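Local coordinates for ribonuclease VapC (Caulobacter crescentus, PDB 5K8J), which probably acts as the magnesium-dependent RNA-cleaving toxin of a toxin-antitoxin pair, a PIN-domain nuclease held in complex with its VapB antitoxin, at residues D6-I11 against T111-D116; L13-P18 against G53-R58; L32-S37 against R96-Q101. One frame throughout, in Å; residues are numbered along the deposited sequence. Where two conformers were deposited one is given.

Interaction 1 (D6-I11 against T111-D116)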
loop_
_atom_site.group_PDB
_atom_site.type_symbol
_atom_site.label_atom_id
_atom_site.label_comp_id
_atom_site.label_asym_id
_atom_site.label_seq_id
_atom_site.Cartn_x
_atom_site.Cartn_y
_atom_site.Cartn_z
ATOM N N ASP B 6 -11.238 -20.155 12.685
ATOM C CA ASP B 6 -11.479 -19.232 13.791
ATOM C C ASP B 6 -10.846 -19.784 15.066
ATOM O O ASP B 6 -10.608 -20.984 15.217
ATOM C CB ASP B 6 -12.979 -19.004 13.988
ATOM C CG ASP B 6 -13.303 -17.704 14.775
ATOM O OD1 ASP B 6 -12.362 -16.939 15.150
ATOM O OD2 ASP B 6 -14.525 -17.470 14.984
ATOM N N THR B 7 -10.597 -18.891 16.013
ATOM C CA THR B 7 -9.912 -19.331 17.236
ATOM C C THR B 7 -10.645 -20.474 17.932
ATOM O O THR B 7 -10.009 -21.411 18.443
ATOM C CB THR B 7 -9.754 -18.152 18.185
ATOM O OG1 THR B 7 -8.977 -17.155 17.525
ATOM C CG2 THR B 7 -9.089 -18.575 19.479
ATOM N N ASN B 8 -11.978 -20.387 18.021
ATOM C CA ASN B 8 -12.753 -21.401 18.736
ATOM C C ASN B 8 -12.511 -22.765 18.122
ATOM O O ASN B 8 -12.380 -23.768 18.829
ATOM C CB ASN B 8 -14.241 -21.058 18.675
ATOM C CG ASN B 8 -14.690 -20.615 17.224
ATOM O OD1 ASN B 8 -14.109 -21.054 16.239
ATOM N ND2 ASN B 8 -15.698 -19.756 17.115
ATOM N N VAL B 9 -12.459 -22.822 16.787
ATOM C CA VAL B 9 -12.192 -24.081 16.096
ATOM C C VAL B 9 -10.813 -24.608 16.484
ATOM O O VAL B 9 -10.642 -25.805 16.760
ATOM C CB VAL B 9 -12.314 -23.896 14.566
ATOM C CG1 VAL B 9 -11.966 -25.186 13.825
ATOM C CG2 VAL B 9 -13.721 -23.446 14.184
ATOM N N ALA B 10 -9.802 -23.724 16.478
ATOM C CA ALA B 10 -8.458 -24.137 16.852
ATOM C C ALA B 10 -8.391 -24.590 18.304
ATOM O O ALA B 10 -7.635 -25.512 18.629
ATOM C CB ALA B 10 -7.475 -23.003 16.600
ATOM N N ILE B 11 -9.113 -23.919 19.200
ATOM C CA ILE B 11 -9.187 -24.372 20.594
ATOM C C ILE B 11 -9.738 -25.795 20.679
ATOM O O ILE B 11 -9.230 -26.636 21.440
ATOM C CB ILE B 11 -10.020 -23.389 21.448
ATOM C CG1 ILE B 11 -9.242 -22.120 21.714
ATOM C CG2 ILE B 11 -10.435 -24.035 22.809
ATOM C CD1 ILE B 11 -10.058 -21.009 22.319
ATOM N N THR B 111 -15.904 -21.054 11.111
ATOM C CA THR B 111 -16.241 -20.533 12.430
ATOM C C THR B 111 -17.483 -21.194 13.005
ATOM O O THR B 111 -18.379 -21.660 12.287
ATOM C CB THR B 111 -16.431 -19.006 12.402
ATOM O OG1 THR B 111 -16.753 -18.530 13.720
ATOM C CG2 THR B 111 -17.541 -18.613 11.487
ATOM N N PHE B 112 -17.511 -21.269 14.339
ATOM C CA PHE B 112 -18.739 -21.625 15.037
ATOM C C PHE B 112 -19.681 -20.447 15.248
ATOM O O PHE B 112 -20.798 -20.652 15.730
ATOM C CB PHE B 112 -18.426 -22.164 16.436
ATOM C CG PHE B 112 -17.573 -23.385 16.471
ATOM C CD1 PHE B 112 -17.759 -24.422 15.589
ATOM C CD2 PHE B 112 -16.617 -23.511 17.462
ATOM C CE1 PHE B 112 -16.955 -25.563 15.667
ATOM C CE2 PHE B 112 -15.820 -24.635 17.541
ATOM C CZ PHE B 112 -15.981 -25.652 16.643
ATOM N N ASN B 113 -19.241 -19.222 14.970
ATOM C CA ASN B 113 -20.024 -18.039 15.291
ATOM C C ASN B 113 -20.309 -17.232 14.038
ATOM O O ASN B 113 -20.000 -16.039 14.012
ATOM C CB ASN B 113 -19.273 -17.122 16.263
ATOM C CG ASN B 113 -18.899 -17.794 17.559
ATOM O OD1 ASN B 113 -19.612 -18.661 18.050
ATOM N ND2 ASN B 113 -17.772 -17.366 18.139
ATOM N N ALA B 114 -20.901 -17.847 13.008
ATOM C CA ALA B 114 -21.021 -17.163 11.724
ATOM C C ALA B 114 -21.841 -15.881 11.820
ATOM O O ALA B 114 -21.570 -14.914 11.078
ATOM C CB ALA B 114 -21.641 -18.104 10.693
ATOM N N ASP B 115 -22.795 -15.820 12.741
ATOM C CA ASP B 115 -23.658 -14.642 12.820
ATOM C C ASP B 115 -22.880 -13.378 13.156
ATOM O O ASP B 115 -23.309 -12.283 12.776
ATOM C CB ASP B 115 -24.761 -14.874 13.851
ATOM C CG ASP B 115 -25.860 -15.767 13.322
ATOM O OD1 ASP B 115 -25.982 -15.899 12.082
ATOM O OD2 ASP B 115 -26.601 -16.337 14.147
ATOM N N ASP B 116 -21.731 -13.490 13.841
ATOM C CA ASP B 116 -20.945 -12.315 14.173
ATOM C C ASP B 116 -20.103 -11.808 12.998
ATOM O O ASP B 116 -19.356 -10.834 13.161
ATOM C CB ASP B 116 -20.011 -12.597 15.346
ATOM C CG ASP B 116 -20.715 -12.464 16.696
ATOM O OD1 ASP B 116 -21.780 -11.804 16.747
ATOM O OD2 ASP B 116 -20.212 -13.030 17.692
#
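Thr111 OG1 works in both directions: it donates its proton to Asp6 OD2 at 2.8 Å, on the anti lone pair, and accepts from the backbone N of Asn113 at 2.9 Å in a nearly straight bond (168°), closing an ST turn. The hydroxyl can reach the carboxylate because OG1 stands anti to the backbone N (chi1 -180°), and the two side chains lie next to each other pointing the same way. Asp6 OD1 meanwhile takes the backbone N of Thr7 from above the carboxylate plane. The pair sits at the C-terminal ends of neighbouring strands 3-5 and 108-111 in the parallel sheet of the PIN domain. Asp6 is a predicted magnesium ligand close to Asp95, so Thr111 may act as a second-shell residue, probably helping to set the turn of that carboxylate; Arg74 of the VapB chain makes a long, weak ion pair with OD1. One residue further along, the Phe112 ring reaches back to helix 7-15. Val9 CG2 sits over the ring centre, 4.0 Å from the centroid, a CH-pi contact. Asn8 slides past the same ring in the opposite direction, its CG 3.5 Å from Phe112 CD2 and its amide plane turned 43° from the ring.

Interaction 2 (L13-P18 against G53-R58)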
loop_
_atom_site.group_PDB
_atom_site.type_symbol
_atom_site.label_atom_id
_atom_site.label_comp_id
_atom_site.label_asym_id
_atom_site.label_seq_id
_atom_site.Cartn_x
_atom_site.Cartn_y
_atom_site.Cartn_z
ATOM N N LEU B 13 -9.597 -28.079 18.475
ATOM C CA LEU B 13 -8.533 -28.955 18.002
ATOM C C LEU B 13 -7.487 -29.175 19.100
ATOM O O LEU B 13 -7.181 -30.319 19.467
ATOM C CB LEU B 13 -7.932 -28.339 16.727
ATOM C CG LEU B 13 -6.982 -29.108 15.823
ATOM C CD1 LEU B 13 -7.578 -30.463 15.446
ATOM C CD2 LEU B 13 -6.715 -28.288 14.577
ATOM N N ARG B 14 -6.999 -28.093 19.712
ATOM C CA ARG B 14 -6.005 -28.212 20.782
ATOM C C ARG B 14 -6.514 -29.071 21.938
ATOM O O ARG B 14 -5.751 -29.854 22.527
ATOM C CB ARG B 14 -5.628 -26.830 21.311
ATOM C CG ARG B 14 -4.493 -26.879 22.378
ATOM C CD ARG B 14 -4.408 -25.630 23.297
ATOM N NE ARG B 14 -5.655 -25.462 24.050
ATOM C CZ ARG B 14 -6.156 -24.300 24.457
ATOM N NH1 ARG B 14 -5.522 -23.159 24.231
ATOM N NH2 ARG B 14 -7.319 -24.275 25.095
ATOM N N ASP B 15 -7.779 -28.908 22.311
ATOM C CA ASP B 15 -8.300 -29.592 23.483
ATOM C C ASP B 15 -8.970 -30.920 23.158
ATOM O O ASP B 15 -9.458 -31.583 24.080
ATOM C CB ASP B 15 -9.242 -28.658 24.238
ATOM C CG ASP B 15 -8.497 -27.543 24.909
ATOM O OD1 ASP B 15 -7.242 -27.625 24.980
ATOM O OD2 ASP B 15 -9.133 -26.567 25.347
ATOM N N GLY B 16 -8.926 -31.373 21.901
ATOM C CA GLY B 16 -9.222 -32.761 21.599
ATOM C C GLY B 16 -10.672 -33.067 21.312
ATOM O O GLY B 16 -11.134 -34.189 21.589
ATOM N N ASP B 17 -11.405 -32.115 20.783
ATOM C CA ASP B 17 -12.806 -32.322 20.412
ATOM C C ASP B 17 -12.879 -33.205 19.179
ATOM O O ASP B 17 -12.441 -32.791 18.101
ATOM C CB ASP B 17 -13.460 -30.974 20.143
ATOM C CG ASP B 17 -14.894 -31.088 19.674
ATOM O OD1 ASP B 17 -15.351 -32.205 19.348
ATOM O OD2 ASP B 17 -15.563 -30.031 19.633
ATOM N N PRO B 18 -13.463 -34.401 19.267
ATOM C CA PRO B 18 -13.451 -35.303 18.107
ATOM C C PRO B 18 -14.294 -34.825 16.941
ATOM O O PRO B 18 -13.976 -35.145 15.791
ATOM C CB PRO B 18 -13.998 -36.615 18.690
ATOM C CG PRO B 18 -14.793 -36.189 19.896
ATOM C CD PRO B 18 -14.102 -35.001 20.451
ATOM N N GLY B 53 0.025 -28.899 30.896
ATOM C CA GLY B 53 0.962 -29.814 30.265
ATOM C C GLY B 53 0.416 -30.352 28.953
ATOM O O GLY B 53 1.087 -30.306 27.922
ATOM N N LEU B 54 -0.836 -30.810 28.959
ATOM C CA LEU B 54 -1.400 -31.364 27.726
ATOM C C LEU B 54 -1.709 -30.270 26.719
ATOM O O LEU B 54 -1.515 -30.458 25.513
ATOM C CB LEU B 54 -2.650 -32.183 28.026
ATOM C CG LEU B 54 -2.334 -33.534 28.643
ATOM C CD1 LEU B 54 -3.624 -34.177 29.021
ATOM C CD2 LEU B 54 -1.573 -34.419 27.655
ATOM N N ARG B 55 -2.167 -29.105 27.182
ATOM C CA ARG B 55 -2.442 -28.033 26.239
ATOM C C ARG B 55 -1.160 -27.545 25.571
ATOM O O ARG B 55 -1.149 -27.234 24.378
ATOM C CB ARG B 55 -3.179 -26.893 26.939
ATOM C CG ARG B 55 -4.622 -27.262 27.265
ATOM C CD ARG B 55 -5.410 -26.120 27.893
ATOM N NE ARG B 55 -6.836 -26.483 27.889
ATOM C CZ ARG B 55 -7.723 -26.161 28.824
ATOM N NH1 ARG B 55 -7.371 -25.466 29.889
ATOM N NH2 ARG B 55 -8.991 -26.545 28.680
ATOM N N ARG B 56 -0.070 -27.463 26.330
ATOM C CA ARG B 56 1.204 -27.048 25.764
ATOM C C ARG B 56 1.671 -28.019 24.688
ATOM O O ARG B 56 2.084 -27.593 23.599
ATOM C CB ARG B 56 2.251 -26.980 26.891
ATOM C CG ARG B 56 3.668 -26.593 26.464
ATOM C CD ARG B 56 3.773 -25.116 26.183
ATOM N NE ARG B 56 3.402 -24.821 24.804
ATOM C CZ ARG B 56 2.984 -23.645 24.357
ATOM N NH1 ARG B 56 2.799 -22.620 25.183
ATOM N NH2 ARG B 56 2.700 -23.504 23.076
ATOM N N SER B 57 1.690 -29.317 25.010
ATOM C CA SER B 57 2.223 -30.305 24.076
ATOM C C SER B 57 1.379 -30.372 22.807
ATOM O O SER B 57 1.924 -30.483 21.704
ATOM C CB SER B 57 2.325 -31.685 24.736
ATOM O OG SER B 57 1.076 -32.170 25.184
ATOM N N ARG B 58 0.050 -30.316 22.948
ATOM C CA ARG B 58 -0.832 -30.410 21.787
ATOM C C ARG B 58 -0.780 -29.134 20.959
ATOM O O ARG B 58 -0.768 -29.194 19.724
ATOM C CB ARG B 58 -2.262 -30.734 22.240
ATOM C CG ARG B 58 -2.324 -32.131 22.925
ATOM C CD ARG B 58 -3.651 -32.433 23.586
ATOM N NE ARG B 58 -4.677 -32.363 22.574
ATOM C CZ ARG B 58 -5.098 -33.381 21.839
ATOM N NH1 ARG B 58 -4.646 -34.617 22.031
ATOM N NH2 ARG B 58 -6.001 -33.147 20.904
#
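A Schellman motif closes helix 7-15, and the last turn of that helix is gripped by two arginines one turn apart on helix 49-65. Arg58 takes the backbone. Its NE donates to Arg14 O at 2.7 Å, 166° at the hydrogen, with the oxygen almost in the guanidinium plane, while NH2 makes a weak bond of 3.4 Å to Leu13 O. A bend at chi3 (59°) turns the guanidinium so that both carbonyls lie at its edge. NH2 also comes within 3.3 Å of Gly16 CA, where the chain leaves the helix at positive phi.

Arg55 takes the side chains. Arg14 holds the Asp15 carboxylate side-on, NE to OD1 at 2.8 Å and NH2 to OD2 at 2.9 Å. Arg55 NE adds a second bond to OD1, 3.2 Å long, from the opposite face of the carboxylate, and its NH2 reaches OD2 weakly. In this salt-bridge network within the PIN domain, the two arginines share one acid: Arg55 CD lies over a face of the Arg14 guanidinium, offset toward its rim, and the two guanidinium planes are 53° apart. Sharing Asp15 brings Arg14 NH2 to 3.6 Å from Arg55 NE, and each of these two arginines has a further acid, Glu48 for Arg55 and Glu72 of the VapB chain for Arg14. The same antitoxin chain continues over this corner: the backbone N of its Glu72 donates to Asp15 OD2, its Leu62 O and Pro66 O both accept from Arg58 NH1, and its Arg67 bonds to Gly16 O.

Interaction 3 (L32-S37 against R96-Q101)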
loop_
_atom_site.group_PDB
_atom_site.type_symbol
_atom_site.label_atom_id
_atom_site.label_comp_id
_atom_site.label_asym_id
_atom_site.label_seq_id
_atom_site.Cartn_x
_atom_site.Cartn_y
_atom_site.Cartn_z
ATOM N N LEU B 32 -4.947 -22.628 7.511
ATOM C CA LEU B 32 -4.113 -21.531 7.985
ATOM C C LEU B 32 -4.569 -21.117 9.370
ATOM O O LEU B 32 -5.758 -21.137 9.670
ATOM C CB LEU B 32 -4.201 -20.323 7.045
ATOM C CG LEU B 32 -4.093 -20.599 5.548
ATOM C CD1 LEU B 32 -4.215 -19.290 4.765
ATOM C CD2 LEU B 32 -2.786 -21.298 5.197
ATOM N N LEU B 33 -3.618 -20.734 10.206
ATOM C CA LEU B 33 -3.885 -20.242 11.549
ATOM C C LEU B 33 -3.447 -18.782 11.640
ATOM O O LEU B 33 -2.302 -18.456 11.297
ATOM C CB LEU B 33 -3.102 -21.077 12.572
ATOM C CG LEU B 33 -3.475 -20.843 14.029
ATOM C CD1 LEU B 33 -4.889 -21.321 14.314
ATOM C CD2 LEU B 33 -2.486 -21.592 14.904
ATOM N N SER B 34 -4.316 -17.928 12.180
ATOM C CA SER B 34 -3.940 -16.538 12.448
ATOM C C SER B 34 -3.011 -16.445 13.659
ATOM O O SER B 34 -3.214 -17.128 14.662
ATOM C CB SER B 34 -5.190 -15.732 12.728
ATOM O OG SER B 34 -4.819 -14.487 13.277
ATOM N N ILE B 35 -2.006 -15.564 13.573
ATOM C CA ILE B 35 -1.151 -15.272 14.727
ATOM C C ILE B 35 -1.980 -14.756 15.895
ATOM O O ILE B 35 -1.590 -14.915 17.057
ATOM C CB ILE B 35 -0.057 -14.276 14.313
ATOM C CG1 ILE B 35 1.065 -14.200 15.379
ATOM C CG2 ILE B 35 -0.620 -12.875 14.086
ATOM C CD1 ILE B 35 2.001 -15.315 15.323
ATOM N N ILE B 36 -3.100 -14.097 15.618
ATOM C CA ILE B 36 -3.967 -13.621 16.686
ATOM C C ILE B 36 -4.575 -14.805 17.420
ATOM O O ILE B 36 -4.613 -14.840 18.655
ATOM C CB ILE B 36 -5.060 -12.669 16.140
ATOM C CG1 ILE B 36 -4.443 -11.505 15.344
ATOM C CG2 ILE B 36 -5.906 -12.167 17.279
ATOM C CD1 ILE B 36 -3.351 -10.713 16.087
ATOM N N SER B 37 -5.016 -15.831 16.682
ATOM C CA SER B 37 -5.435 -17.065 17.331
ATOM C C SER B 37 -4.296 -17.701 18.121
ATOM O O SER B 37 -4.524 -18.258 19.207
ATOM C CB SER B 37 -5.957 -18.071 16.298
ATOM O OG SER B 37 -7.034 -17.556 15.543
ATOM N N ARG B 96 -12.948 -9.456 13.655
ATOM C CA ARG B 96 -12.728 -8.744 12.406
ATOM C C ARG B 96 -11.254 -8.725 11.979
ATOM O O ARG B 96 -10.944 -8.705 10.780
ATOM C CB ARG B 96 -13.312 -7.337 12.566
ATOM C CG ARG B 96 -14.822 -7.330 12.590
ATOM C CD ARG B 96 -15.342 -6.005 13.083
ATOM N NE ARG B 96 -16.788 -5.933 12.923
ATOM C CZ ARG B 96 -17.480 -4.803 13.038
ATOM N NH1 ARG B 96 -16.839 -3.694 13.315
ATOM N NH2 ARG B 96 -18.799 -4.770 12.849
HETATM N N MSE B 97 -10.311 -8.763 12.929
HETATM C CA MSE B 97 -8.900 -8.887 12.598
HETATM C C MSE B 97 -8.633 -10.213 11.888
HETATM O O MSE B 97 -7.937 -10.240 10.879
HETATM C CB MSE B 97 -8.035 -8.776 13.863
HETATM C CG MSE B 97 -7.961 -7.364 14.431
HETATM SE SE MSE B 97 -6.871 -7.354 16.069
HETATM C CE MSE B 97 -5.187 -7.517 15.287
ATOM N N ILE B 98 -9.172 -11.301 12.443
ATOM C CA ILE B 98 -8.918 -12.594 11.816
ATOM C C ILE B 98 -9.621 -12.676 10.458
ATOM O O ILE B 98 -9.048 -13.151 9.460
ATOM C CB ILE B 98 -9.324 -13.732 12.765
ATOM C CG1 ILE B 98 -8.543 -13.601 14.085
ATOM C CG2 ILE B 98 -9.038 -15.082 12.073
ATOM C CD1 ILE B 98 -8.936 -14.589 15.137
ATOM N N ALA B 99 -10.862 -12.206 10.387
ATOM C CA ALA B 99 -11.545 -12.159 9.101
ATOM C C ALA B 99 -10.787 -11.314 8.085
ATOM O O ALA B 99 -10.736 -11.652 6.895
ATOM C CB ALA B 99 -12.963 -11.614 9.284
ATOM N N ALA B 100 -10.185 -10.205 8.532
ATOM C CA ALA B 100 -9.388 -9.354 7.649
ATOM C C ALA B 100 -8.209 -10.114 7.048
ATOM O O ALA B 100 -7.832 -9.902 5.894
ATOM C CB ALA B 100 -8.896 -8.126 8.433
ATOM N N GLN B 101 -7.607 -11.009 7.821
ATOM C CA GLN B 101 -6.509 -11.793 7.292
ATOM C C GLN B 101 -7.004 -12.784 6.250
ATOM O O GLN B 101 -6.340 -13.016 5.243
ATOM C CB GLN B 101 -5.841 -12.544 8.424
ATOM C CG GLN B 101 -5.172 -11.616 9.411
ATOM C CD GLN B 101 -4.577 -12.388 10.555
ATOM O OE1 GLN B 101 -5.283 -12.750 11.472
ATOM N NE2 GLN B 101 -3.266 -12.640 10.512
#
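Strand 31-34 gives way directly to helix 35-45 at Ser34, and Ser34 CA and Ile98 CA, 6.4 Å apart, are the nearest pair of CA atoms between this segment and the one on helix 93-104. Ser34 is the N-cap of helix 35-45. Turned to the far side of CB from its own amide nitrogen (chi1 167°), Ser34 OG both accepts from Ile36 N at 2.9 Å and donates to Gln101 OE1 at 2.5 Å, a short bond that meets the amide oxygen in the carbonyl plane on a lone pair. Gln101 NE2 turns to weak bonds with the backbone oxygens of Leu69 and Asp70. Ile98 fits in beside this bond: CG1 is 3.9 Å from Ser34 OG and 4.2 Å from Ile36 CB, and CD1 packs 3.5 Å from Ser37 OG, a hydroxyl that pairs with Thr7. Ile36 CD1 then meets the CE methyl of selenomethionine Met97 at 3.8 Å, the two side chains crossing at about a right angle. Ile36 and Met97 also pack on the second toxin subunit, so this apolar end reaches the dimer interface of the PIN domain. The hydroxyl gives its one proton to Gln101 and accepts the Ile36 N-H on its oxygen, so a single serine satisfies two buried polar groups.

How the interactions relate
From the N terminus, strand 3-5 leads into 6-11, which meets 111-116 only near the C terminus; interaction 1 therefore closes a loop of about 100 residues, and both other contacts nest inside it. Next comes 13-18, closing with 53-58 in interaction 2, but 32-37 falls between them and pairs onward with 96-101, so interactions 2 and 3 cross. Interactions 1 and 2 share helix 7-15 at its start and end, their centres about 17 Å apart. Interaction 3 touches interaction 1 near the predicted metal site, Ile98 packing on Thr7. Interaction 1 ties the loop after strand 108-111 to helix 7-15, interaction 2 joins that helix to helix 49-65, and interaction 3 joins strand 31-34 and helix 35-45 to helix 93-104.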